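Local coordinates for enoyl-CoA hydratase/isomerase family protein (Bacillus anthracis, PDB 3KQF) that probably hydrates 2-enoyl-CoA thioesters to 3-hydroxyacyl-CoA with a crotonase fold, at residues A108-I112 with S132-G136; S23-E27 with T60-E64; L7-S11 with A36-L41. All blocks are in the same frame, centred on the assembly; numbering follows the deposited sequence.

The three contacts run in a row across the six-stranded mixed sheet, which has strands 10-13, 19-24, 56-61 and 105-109 side by side. Contact 3 packs the edge strand and its lead-in against helix 35-49, contact 2 joins strands 19-24 and 56-61, and contact 1 lies where strand 105-109 gives way to a smaller three-stranded sheet. The centres of contacts 2 and 3 are about 11 Å apart, and Asn9 O probably accepts a hydrogen bond from Asn25 N at 2.7 Å. The centres of contacts 1 and 2 are about 12 Å apart, with Asn110 ND2 probably bonded to Gly63 O at 3.0 Å. Contacts 1 and 3 do not touch; their nearest atoms are about 12 Å apart.

Contact 1. Residues A108-I112 with S132-G136; sequences AINGI and SASLG
Ala133 directs its methyl group at the turn leaving strand 105-109, where CB lies 3.4 Å from Gly111 O and 3.7 Å from Ile109 O. Both carbonyl oxygens touch the buried methyl, from directions roughly at right angles. Ile109 reaches the opposing segment with both its branches. Chi1 of -48° sets CG1 anti to the carbonyl carbon and leaves CG2 anti to the backbone N, 4.0 Å from Ala133 CB, while CG1 carries CD1 onward to Leu135 CD2, also 4.0 Å away. The Ile109 and Leu135 side chains cross at about a right angle where these methyls meet; Leu135 also touches Thr118 of helix 116-123. Ser134 lies alongside the other end of the turn. Its carbonyl O receives the CA-H of Ile112, CA to O 3.4 Å with 143° at the hydrogen, a backbone contact where the two segments start to run side by side. Where the turn opens, a water donates to Asn110 O at 2.8 Å and bonds Ser132 OG at 2.6 Å, a water-mediated link between the two segments ahead of Ala133. Asn110 itself turns away from Ser132-Gly136: its OD1 accepts from Gly61 N and its ND2 donates to Gly63 O and Ala66 O, which fixes both ends of the buried amide. Ile109 still pairs with Ile128 and Ala130 in the large sheet, whereas strands 112-114 and 134-136 belong to the small one. Such a step between a main sheet and a short second sheet, made by successive strands of the chain, is characteristic of the spiral crotonase fold, here with helix 116-123 following directly on the short strand 112-114.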
loop_
_atom_site.group_PDB
_atom_site.type_symbol
_atom_site.label_atom_id
_atom_site.label_comp_id
_atom_site.label_asym_id
_atom_site.label_seq_id
_atom_site.Cartn_x
_atom_site.Cartn_y
_atom_site.Cartn_z
ATOM N N ALA A 108 -16.408 10.873 9.981
ATOM C CA ALA A 108 -17.689 10.838 9.278
ATOM C C ALA A 108 -17.694 12.114 8.440
ATOM O O ALA A 108 -18.011 13.214 8.939
ATOM C CB ALA A 108 -18.880 10.791 10.263
ATOM N N ILE A 109 -17.320 11.957 7.169
ATOM C CA ILE A 109 -17.126 13.068 6.243
ATOM C C ILE A 109 -18.449 13.431 5.577
ATOM O O ILE A 109 -18.881 12.797 4.622
ATOM C CB ILE A 109 -16.014 12.726 5.214
ATOM C CG1 ILE A 109 -14.785 12.159 5.948
ATOM C CG2 ILE A 109 -15.625 13.977 4.395
ATOM C CD1 ILE A 109 -13.641 11.673 5.045
ATOM N N ASN A 110 -19.081 14.457 6.143
ATOM C CA ASN A 110 -20.405 14.925 5.760
ATOM C C ASN A 110 -20.439 15.916 4.602
ATOM O O ASN A 110 -21.513 16.310 4.161
ATOM C CB ASN A 110 -21.068 15.584 6.981
ATOM C CG ASN A 110 -20.244 16.755 7.539
ATOM O OD1 ASN A 110 -19.138 16.567 8.056
ATOM N ND2 ASN A 110 -20.809 17.964 7.471
ATOM N N GLY A 111 -19.276 16.340 4.124
ATOM C CA GLY A 111 -19.219 17.312 3.036
ATOM C C GLY A 111 -17.791 17.512 2.593
ATOM O O GLY A 111 -16.970 16.612 2.741
ATOM N N ILE A 112 -17.489 18.695 2.050
ATOM C CA ILE A 112 -16.132 18.974 1.573
ATOM C C ILE A 112 -15.100 18.762 2.675
ATOM O O ILE A 112 -15.324 19.084 3.838
ATOM C CB ILE A 112 -15.948 20.393 0.939
ATOM C CG1 ILE A 112 -16.294 21.518 1.920
ATOM C CG2 ILE A 112 -16.775 20.525 -0.358
ATOM C CD1 ILE A 112 -15.734 22.873 1.499
ATOM N N SER A 132 -22.080 12.592 -1.258
ATOM C CA SER A 132 -21.911 13.943 -1.795
ATOM C C SER A 132 -20.637 14.652 -1.334
ATOM O O SER A 132 -20.404 15.798 -1.725
ATOM C CB SER A 132 -23.141 14.797 -1.439
ATOM O OG SER A 132 -23.355 14.796 -0.034
ATOM N N ALA A 133 -19.822 13.996 -0.513
ATOM C CA ALA A 133 -18.580 14.590 -0.035
ATOM C C ALA A 133 -17.532 14.649 -1.126
ATOM O O ALA A 133 -17.585 13.922 -2.126
ATOM C CB ALA A 133 -18.023 13.821 1.174
ATOM N N SER A 134 -16.593 15.568 -0.954
ATOM C CA SER A 134 -15.475 15.698 -1.884
ATOM C C SER A 134 -14.233 15.899 -1.052
ATOM O O SER A 134 -14.289 16.488 0.049
ATOM C CB SER A 134 -15.675 16.821 -2.910
ATOM O OG SER A 134 -16.040 18.044 -2.313
ATOM N N LEU A 135 -13.125 15.361 -1.545
ATOM C CA LEU A 135 -11.875 15.411 -0.838
ATOM C C LEU A 135 -10.751 15.856 -1.726
ATOM O O LEU A 135 -10.876 15.923 -2.957
ATOM C CB LEU A 135 -11.507 14.018 -0.286
ATOM C CG LEU A 135 -12.493 13.372 0.691
ATOM C CD1 LEU A 135 -13.638 12.718 -0.040
ATOM C CD2 LEU A 135 -11.743 12.349 1.584
ATOM N N GLY A 136 -9.635 16.151 -1.093
ATOM C CA GLY A 136 -8.450 16.519 -1.846
ATOM C C GLY A 136 -7.481 17.326 -1.024
ATOM O O GLY A 136 -7.868 17.987 -0.055
HETATM O O HOH W 1 -22.165 16.640 1.443
#

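Contact 2. Residues S23-E27 with T60-E64; sequences SLNRE and TGAGE
Leu24 is hydrogen-bonded to Thr60 and Ala62 of the neighbouring segment through both its backbone polar atoms. Its N donates to Thr60 O at 2.8 Å, and its O accepts from Ala62 N at 2.9 Å, that N lying nearly in line with the C=O although the N-H...O angle is bent to 141°. The two bonds bracket Gly61, which pairs with Leu24; Ser23 and Thr60 form the preceding parallel pair, and the CA-H of Ser23 also points to Thr60 O, 3.2 Å from CA. Side-chain packing adds to this on the face carrying Ser23 and Thr60. Chi1 of -163° puts Thr60 OG1 anti to the backbone N, where it bonds Ala108 O of the next strand, and leaves CG2 3.4 Å from Ser23 OG. Beyond the strand ends the Ala62 methyl becomes the hub: CB rests 3.3 Å from Leu24 O, and the extended Glu27 chain comes back over it, with OE2 3.6 Å from that CB. Asn25 OD1 approaches the same methyl, and Asn31 ND2 bonds Ala62 O nearby. The C-terminal ends of two adjacent parallel strands, linked by helix 35-49, are typical of a beta-alpha-beta unit, here part of the crotonase core sheet.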
loop_
_atom_site.group_PDB
_atom_site.type_symbol
_atom_site.label_atom_id
_atom_site.label_comp_id
_atom_site.label_asym_id
_atom_site.label_seq_id
_atom_site.Cartn_x
_atom_site.Cartn_y
_atom_site.Cartn_z
ATOM N N SER A 23 -18.049 17.269 16.860
ATOM C CA SER A 23 -18.462 17.916 15.619
ATOM C C SER A 23 -17.849 19.308 15.461
ATOM O O SER A 23 -18.043 20.176 16.331
ATOM C CB SER A 23 -19.987 18.056 15.573
ATOM O OG SER A 23 -20.656 16.830 15.756
ATOM N N LEU A 24 -17.108 19.536 14.377
ATOM C CA LEU A 24 -16.599 20.885 14.107
ATOM C C LEU A 24 -17.866 21.725 13.934
ATOM O O LEU A 24 -18.774 21.327 13.206
ATOM C CB LEU A 24 -15.707 20.938 12.869
ATOM C CG LEU A 24 -14.493 20.012 12.847
ATOM C CD1 LEU A 24 -13.681 20.233 11.586
ATOM C CD2 LEU A 24 -13.602 20.193 14.077
ATOM N N ASN A 25 -17.928 22.874 14.602
ATOM C CA ASN A 25 -19.137 23.696 14.618
ATOM C C ASN A 25 -18.946 25.158 14.208
ATOM O O ASN A 25 -19.168 26.079 15.002
ATOM C CB ASN A 25 -19.762 23.633 16.020
ATOM C CG ASN A 25 -21.174 24.191 16.061
ATOM O OD1 ASN A 25 -21.917 24.119 15.076
ATOM N ND2 ASN A 25 -21.567 24.729 17.220
ATOM N N ARG A 26 -18.551 25.350 12.956
ATOM C CA ARG A 26 -18.381 26.655 12.367
ATOM C C ARG A 26 -18.986 26.590 10.967
ATOM O O ARG A 26 -18.302 26.843 9.985
ATOM C CB ARG A 26 -16.904 27.028 12.280
ATOM C CG ARG A 26 -16.155 27.077 13.592
ATOM C CD ARG A 26 -14.778 27.692 13.323
ATOM N NE ARG A 26 -14.893 29.117 13.024
ATOM C CZ ARG A 26 -14.071 29.813 12.245
ATOM N NH1 ARG A 26 -13.073 29.214 11.587
ATOM N NH2 ARG A 26 -14.287 31.115 12.069
ATOM N N GLU A 27 -20.273 26.243 10.881
ATOM C CA GLU A 27 -20.950 26.093 9.575
ATOM C C GLU A 27 -20.794 27.278 8.624
ATOM O O GLU A 27 -20.536 27.074 7.432
ATOM C CB GLU A 27 -22.448 25.785 9.727
ATOM C CG GLU A 27 -22.773 24.463 10.352
ATOM C CD GLU A 27 -24.282 24.192 10.389
ATOM O OE1 GLU A 27 -24.998 24.546 9.421
ATOM O OE2 GLU A 27 -24.740 23.609 11.389
ATOM N N THR A 60 -16.695 14.562 13.093
ATOM C CA THR A 60 -17.516 15.006 11.958
ATOM C C THR A 60 -17.658 16.529 11.935
ATOM O O THR A 60 -17.107 17.227 12.791
ATOM C CB THR A 60 -18.914 14.311 12.012
ATOM O OG1 THR A 60 -19.580 14.410 10.747
ATOM C CG2 THR A 60 -19.809 14.905 13.126
ATOM N N GLY A 61 -18.333 17.034 10.904
ATOM C CA GLY A 61 -18.623 18.448 10.770
ATOM C C GLY A 61 -20.113 18.733 10.885
ATOM O O GLY A 61 -20.965 17.868 10.609
ATOM N N ALA A 62 -20.444 19.949 11.317
ATOM C CA ALA A 62 -21.834 20.364 11.422
ATOM C C ALA A 62 -22.346 20.700 10.032
ATOM O O ALA A 62 -21.582 21.148 9.184
ATOM C CB ALA A 62 -21.962 21.583 12.333
ATOM N N GLY A 63 -23.633 20.469 9.804
ATOM C CA GLY A 63 -24.266 20.800 8.532
ATOM C C GLY A 63 -24.145 19.720 7.483
ATOM O O GLY A 63 -23.708 18.603 7.772
ATOM N N GLU A 64 -24.533 20.059 6.255
ATOM C CA GLU A 64 -24.511 19.100 5.163
ATOM C C GLU A 64 -23.649 19.565 3.988
ATOM O O GLU A 64 -23.703 18.966 2.912
ATOM C CB GLU A 64 -25.943 18.831 4.683
ATOM C CG GLU A 64 -26.988 18.798 5.821
ATOM C CD GLU A 64 -26.612 17.855 6.955
ATOM O OE1 GLU A 64 -25.980 16.812 6.680
ATOM O OE2 GLU A 64 -26.948 18.155 8.125
#

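Contact 3. Residues L7-S11 with A36-L41; sequences LQNIS and ALLEEL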
loop_
_atom_site.group_PDB
_atom_site.type_symbol
_atom_site.label_atom_id
_atom_site.label_comp_id
_atom_site.label_asym_id
_atom_site.label_seq_id
_atom_site.Cartn_x
_atom_site.Cartn_y
_atom_site.Cartn_z
ATOM N N LEU A 7 -17.692 25.557 25.130
ATOM C CA LEU A 7 -17.174 25.314 23.755
ATOM C C LEU A 7 -18.034 26.051 22.734
ATOM O O LEU A 7 -19.254 25.857 22.688
ATOM C CB LEU A 7 -17.191 23.821 23.446
ATOM C CG LEU A 7 -16.337 22.912 24.321
ATOM C CD1 LEU A 7 -16.635 21.467 23.966
ATOM C CD2 LEU A 7 -14.852 23.230 24.158
ATOM N N GLN A 8 -17.408 26.890 21.915
ATOM C CA GLN A 8 -18.135 27.660 20.913
ATOM C C GLN A 8 -17.894 27.224 19.471
ATOM O O GLN A 8 -18.733 27.467 18.611
ATOM C CB GLN A 8 -17.783 29.149 21.029
ATOM C CG GLN A 8 -18.193 29.806 22.338
ATOM C CD GLN A 8 -18.022 31.314 22.300
ATOM O OE1 GLN A 8 -17.544 31.872 21.312
ATOM N NE2 GLN A 8 -18.423 31.985 23.377
ATOM N N ASN A 9 -16.747 26.605 19.206
ATOM C CA ASN A 9 -16.377 26.205 17.854
ATOM C C ASN A 9 -16.532 24.705 17.573
ATOM O O ASN A 9 -16.422 24.279 16.424
ATOM C CB ASN A 9 -14.938 26.648 17.580
ATOM C CG ASN A 9 -14.796 28.170 17.573
ATOM O OD1 ASN A 9 -15.347 28.849 16.706
ATOM N ND2 ASN A 9 -14.045 28.701 18.525
ATOM N N ILE A 10 -16.750 23.911 18.615
ATOM C CA ILE A 10 -17.006 22.483 18.437
ATOM C C ILE A 10 -18.141 22.056 19.363
ATOM O O ILE A 10 -18.520 22.783 20.283
ATOM C CB ILE A 10 -15.771 21.603 18.690
ATOM C CG1 ILE A 10 -15.358 21.645 20.157
ATOM C CG2 ILE A 10 -14.597 22.003 17.779
ATOM C CD1 ILE A 10 -14.173 20.747 20.441
ATOM N N SER A 11 -18.692 20.882 19.081
ATOM C CA SER A 11 -19.770 20.299 19.870
ATOM C C SER A 11 -19.288 18.920 20.278
ATOM O O SER A 11 -18.627 18.246 19.498
ATOM C CB SER A 11 -21.042 20.151 19.035
ATOM O OG SER A 11 -21.516 21.398 18.578
ATOM N N ALA A 36 -8.655 29.373 17.307
ATOM C CA ALA A 36 -9.592 29.219 18.434
ATOM C C ALA A 36 -10.226 27.820 18.435
ATOM O O ALA A 36 -10.323 27.170 19.490
ATOM C CB ALA A 36 -10.658 30.317 18.409
ATOM N N LEU A 37 -10.633 27.344 17.258
ATOM C CA LEU A 37 -11.200 25.994 17.142
ATOM C C LEU A 37 -10.155 24.941 17.497
ATOM O O LEU A 37 -10.450 23.991 18.226
ATOM C CB LEU A 37 -11.767 25.745 15.742
ATOM C CG LEU A 37 -12.296 24.332 15.415
ATOM C CD1 LEU A 37 -13.321 24.370 14.280
ATOM C CD2 LEU A 37 -11.154 23.365 15.057
ATOM N N LEU A 38 -8.924 25.127 17.025
ATOM C CA LEU A 38 -7.851 24.164 17.314
ATOM C C LEU A 38 -7.588 24.065 18.821
ATOM O O LEU A 38 -7.374 22.967 19.338
ATOM C CB LEU A 38 -6.579 24.504 16.526
ATOM C CG LEU A 38 -6.707 24.373 15.003
ATOM C CD1 LEU A 38 -5.476 24.962 14.342
ATOM C CD2 LEU A 38 -6.929 22.932 14.537
ATOM N N GLU A 39 -7.635 25.205 19.518
ATOM C CA GLU A 39 -7.477 25.254 20.987
ATOM C C GLU A 39 -8.535 24.390 21.691
ATOM O O GLU A 39 -8.205 23.581 22.562
ATOM C CB GLU A 39 -7.587 26.703 21.485
ATOM C CG GLU A 39 -7.631 26.884 23.011
ATOM C CD GLU A 39 -6.342 26.500 23.705
ATOM O OE1 GLU A 39 -5.308 26.330 23.016
ATOM O OE2 GLU A 39 -6.361 26.390 24.952
ATOM N N GLU A 40 -9.800 24.577 21.316
ATOM C CA GLU A 40 -10.905 23.799 21.897
ATOM C C GLU A 40 -10.797 22.307 21.599
ATOM O O GLU A 40 -11.082 21.461 22.469
ATOM C CB GLU A 40 -12.266 24.322 21.414
ATOM C CG GLU A 40 -12.626 25.671 21.965
ATOM C CD GLU A 40 -13.990 26.167 21.524
ATOM O OE1 GLU A 40 -14.621 25.530 20.662
ATOM O OE2 GLU A 40 -14.446 27.202 22.067
ATOM N N LEU A 41 -10.410 21.983 20.369
ATOM C CA LEU A 41 -10.267 20.607 19.960
ATOM C C LEU A 41 -9.140 19.936 20.751
ATOM O O LEU A 41 -9.310 18.832 21.243
ATOM C CB LEU A 41 -10.062 20.513 18.442
ATOM C CG LEU A 41 -10.081 19.129 17.807
ATOM C CD1 LEU A 41 -11.321 18.311 18.207
ATOM C CD2 LEU A 41 -10.004 19.294 16.280
#
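Glu40 projects from helix 35-49 into the curl of chain ahead of strand 10-13, running first along Leu7 and then to the backbone amides. Its CB lies 3.9 Å from Leu7 CD2, and CG continues past that same methyl, the Leu7 and Glu40 chains sliding by each other in opposite directions. With chi1 at -70° and an extended chain beyond, the carboxylate reaches the N-H groups of Gln8, Asn9 and Ile10. Glu40 OE2 takes the N-H of Gln8 at 3.0 Å, almost straight at 178°. Glu40 OE1 takes Asn9 N at 2.8 Å and, weakly, Ile10 N; the two stronger donors come from the syn side, somewhat off the carboxylate plane. One acidic side chain thereby pins the start of the crotonase-type core sheet, whose edge strand 10-13 runs antiparallel to strand 19-24, onto the first long helix. At the tip, Glu40 OE1 also lies 3.3 Å from Asn9 CB. That CB packs 3.8 Å from Leu37 CB, while Asn9 ND2 approaches Ala36 CB at 3.8 Å. The Asn9 amide plane is 44° from that of the Glu40 carboxylate. Leu37 packs on Leu24, and Leu41 on Ile22, both of strand 19-24.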